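PDB 3CBW: mannan endo-1,4-beta-mannosidase from Bacillus subtilis, which hydrolyses internal beta-1,4-mannosidic linkages in mannan, galactomannan and glucomannan, and takes part in glucomannan breakdown. Local coordinates for residues F171-E176 with L220-S225. The protein carries 3 engineered substitutions. Residues are numbered along the deposited sequence; the frame is centred on the assembly and turned at random.
Sequences FRPLHE and LIWVYS
In the (beta/alpha)8 (TIM) barrel of this glycoside hydrolase, neighbouring parallel strands 169-172 and 220-224 are joined through Phe171, whose N donates to Ile221 O (2.8 Å) while its O accepts from Val223 N (2.9 Å). On the side of the sheet facing helix 194-214, Phe171 and Trp222 form a T-shaped stack, ring planes 89° apart: the CD2-CE2 edge of Phe171 stands on the six-membered ring of Trp222, CE2 lying 3.6 Å from CH2. CG of Phe171 is anti to the backbone N (chi1 -176°), which carries the ring out beside the Trp222 side chain. Arg172 and Val223 face the barrel interior, their CB atoms 3.9 Å apart. At the C-terminal strand ends, where the active site of a TIM barrel lies, the backbones diverge at Pro173 and a water links them, donating to Pro173 O and Val223 O. In one of two Ser225 conformers, OG donates to this water and accepts a weak hydrogen bond from Arg172 NH1 (3.5 Å). Arg172 also forms salt bridges to Asp249 and to Glu275, the probable nucleophile, and its NE donates to Gln110 OE1. Beyond the water, Glu176 N donates almost straight to Ser225 O (2.8 Å, 170°), tying down the backbone of the probable proton donor, whose OE1 is hydrogen-bonded to Trp181 NE1.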
loop_
_atom_site.group_PDB
_atom_site.type_symbol
_atom_site.label_atom_id
_atom_site.label_comp_id
_atom_site.label_asym_id
_atom_site.label_seq_id
_atom_site.Cartn_x
_atom_site.Cartn_y
_atom_site.Cartn_z
ATOM N N PHE A 171 -5.752 1.045 0.805
ATOM C CA PHE A 171 -5.687 -0.258 1.487
ATOM C C PHE A 171 -4.921 -1.216 0.599
ATOM O O PHE A 171 -5.333 -1.492 -0.537
ATOM C CB PHE A 171 -7.097 -0.770 1.770
ATOM C CG PHE A 171 -7.138 -2.048 2.553
ATOM C CD1 PHE A 171 -6.605 -2.109 3.832
ATOM C CD2 PHE A 171 -7.758 -3.178 2.031
ATOM C CE1 PHE A 171 -6.647 -3.278 4.571
ATOM C CE2 PHE A 171 -7.826 -4.357 2.772
ATOM C CZ PHE A 171 -7.265 -4.414 4.047
ATOM N N ARG A 172 -3.781 -1.680 1.100
ATOM C CA ARG A 172 -2.837 -2.423 0.278
ATOM C C ARG A 172 -2.540 -3.776 0.927
ATOM O O ARG A 172 -1.508 -3.939 1.560
ATOM C CB ARG A 172 -1.562 -1.585 0.110
ATOM C CG ARG A 172 -0.505 -2.200 -0.801
ATOM C CD ARG A 172 0.654 -1.233 -0.991
ATOM N NE ARG A 172 1.425 -0.981 0.226
ATOM C CZ ARG A 172 2.571 -1.565 0.547
ATOM N NH1 ARG A 172 3.124 -2.467 -0.249
ATOM N NH2 ARG A 172 3.172 -1.246 1.674
ATOM N N PRO A 173 -3.445 -4.756 0.752
ATOM C CA PRO A 173 -3.281 -6.076 1.359
ATOM C C PRO A 173 -2.466 -7.019 0.472
ATOM O O PRO A 173 -2.439 -6.862 -0.755
ATOM C CB PRO A 173 -4.712 -6.583 1.431
ATOM C CG PRO A 173 -5.349 -6.032 0.172
ATOM C CD PRO A 173 -4.711 -4.658 -0.009
ATOM N N LEU A 174 -1.823 -8.012 1.087
ATOM C CA LEU A 174 -1.244 -9.141 0.341
ATOM C C LEU A 174 -0.238 -8.680 -0.704
ATOM O O LEU A 174 -0.232 -9.145 -1.848
ATOM C CB LEU A 174 -2.344 -9.981 -0.306
ATOM C CG LEU A 174 -3.437 -10.533 0.604
ATOM C CD1 LEU A 174 -4.482 -11.216 -0.251
ATOM C CD2 LEU A 174 -2.882 -11.494 1.643
ATOM N N HIS A 175 0.656 -7.789 -0.282
ATOM C CA HIS A 175 1.635 -7.185 -1.180
ATOM C C HIS A 175 2.814 -8.120 -1.460
ATOM O O HIS A 175 3.034 -9.109 -0.748
ATOM C CB HIS A 175 2.109 -5.856 -0.589
ATOM C CG HIS A 175 2.822 -5.982 0.719
ATOM N ND1 HIS A 175 2.231 -6.492 1.861
ATOM C CD2 HIS A 175 4.065 -5.582 1.078
ATOM C CE1 HIS A 175 3.107 -6.441 2.852
ATOM N NE2 HIS A 175 4.219 -5.877 2.409
ATOM N N GLU A 176 3.554 -7.813 -2.521
ATOM C CA GLU A 176 4.775 -8.558 -2.870
ATOM C C GLU A 176 4.526 -10.057 -3.013
ATOM O O GLU A 176 5.357 -10.885 -2.636
ATOM C CB GLU A 176 5.910 -8.273 -1.882
ATOM C CG GLU A 176 6.276 -6.795 -1.867
ATOM C CD GLU A 176 7.231 -6.381 -0.760
ATOM O OE1 GLU A 176 7.840 -7.247 -0.091
ATOM O OE2 GLU A 176 7.360 -5.144 -0.543
ATOM N N LEU A 220 -12.575 2.343 1.265
ATOM C CA LEU A 220 -11.312 1.715 0.868
ATOM C C LEU A 220 -11.029 1.848 -0.616
ATOM O O LEU A 220 -11.907 1.657 -1.464
ATOM C CB LEU A 220 -11.304 0.225 1.230
ATOM C CG LEU A 220 -11.603 -0.132 2.689
ATOM C CD1 LEU A 220 -11.552 -1.628 2.915
ATOM C CD2 LEU A 220 -10.630 0.593 3.631
ATOM N N ILE A 221 -9.776 2.193 -0.900
ATOM C CA ILE A 221 -9.225 2.233 -2.254
ATOM C C ILE A 221 -8.217 1.094 -2.296
ATOM O O ILE A 221 -7.275 1.061 -1.511
ATOM C CB ILE A 221 -8.564 3.599 -2.520
ATOM C CG1 ILE A 221 -9.636 4.705 -2.542
ATOM C CG2 ILE A 221 -7.764 3.579 -3.828
ATOM C CD1 ILE A 221 -9.082 6.116 -2.646
ATOM N N TRP A 222 -8.448 0.138 -3.188
ATOM C CA TRP A 222 -7.750 -1.141 -3.183
ATOM C C TRP A 222 -6.483 -1.112 -4.024
ATOM O O TRP A 222 -6.533 -0.770 -5.219
ATOM C CB TRP A 222 -8.710 -2.235 -3.672
ATOM C CG TRP A 222 -9.769 -2.498 -2.654
ATOM C CD1 TRP A 222 -10.892 -1.755 -2.430
ATOM C CD2 TRP A 222 -9.762 -3.532 -1.673
ATOM N NE1 TRP A 222 -11.599 -2.284 -1.378
ATOM C CE2 TRP A 222 -10.928 -3.375 -0.895
ATOM C CE3 TRP A 222 -8.904 -4.603 -1.397
ATOM C CZ2 TRP A 222 -11.255 -4.244 0.148
ATOM C CZ3 TRP A 222 -9.231 -5.466 -0.355
ATOM C CH2 TRP A 222 -10.384 -5.270 0.415
ATOM N N VAL A 223 -5.355 -1.477 -3.407
ATOM C CA VAL A 223 -4.037 -1.348 -4.051
ATOM C C VAL A 223 -3.398 -2.725 -4.240
ATOM O O VAL A 223 -3.270 -3.484 -3.279
ATOM C CB VAL A 223 -3.109 -0.422 -3.229
ATOM C CG1 VAL A 223 -1.769 -0.193 -3.926
ATOM C CG2 VAL A 223 -3.806 0.921 -2.928
ATOM N N TYR A 224 -2.979 -3.023 -5.474
ATOM C CA TYR A 224 -2.318 -4.288 -5.850
ATOM C C TYR A 224 -0.852 -3.979 -6.078
ATOM O O TYR A 224 -0.532 -3.188 -6.973
ATOM C CB TYR A 224 -2.972 -4.792 -7.137
ATOM C CG TYR A 224 -2.241 -5.900 -7.865
ATOM C CD1 TYR A 224 -2.309 -7.223 -7.408
ATOM C CD2 TYR A 224 -1.512 -5.638 -9.027
ATOM C CE1 TYR A 224 -1.650 -8.248 -8.069
ATOM C CE2 TYR A 224 -0.840 -6.674 -9.690
ATOM C CZ TYR A 224 -0.926 -7.965 -9.206
ATOM O OH TYR A 224 -0.285 -8.993 -9.848
ATOM N N SER A 225 0.031 -4.622 -5.310
ATOM C CA SER A 225 1.434 -4.200 -5.254
ATOM C C SER A 225 2.447 -5.350 -5.321
ATOM O O SER A 225 3.032 -5.744 -4.308
ATOM C CB SER A 225 1.687 -3.317 -4.020
ATOM O OG SER A 225 1.316 -3.965 -2.813
HETATM O O HOH W 1 -1.203 -5.346 -2.753
#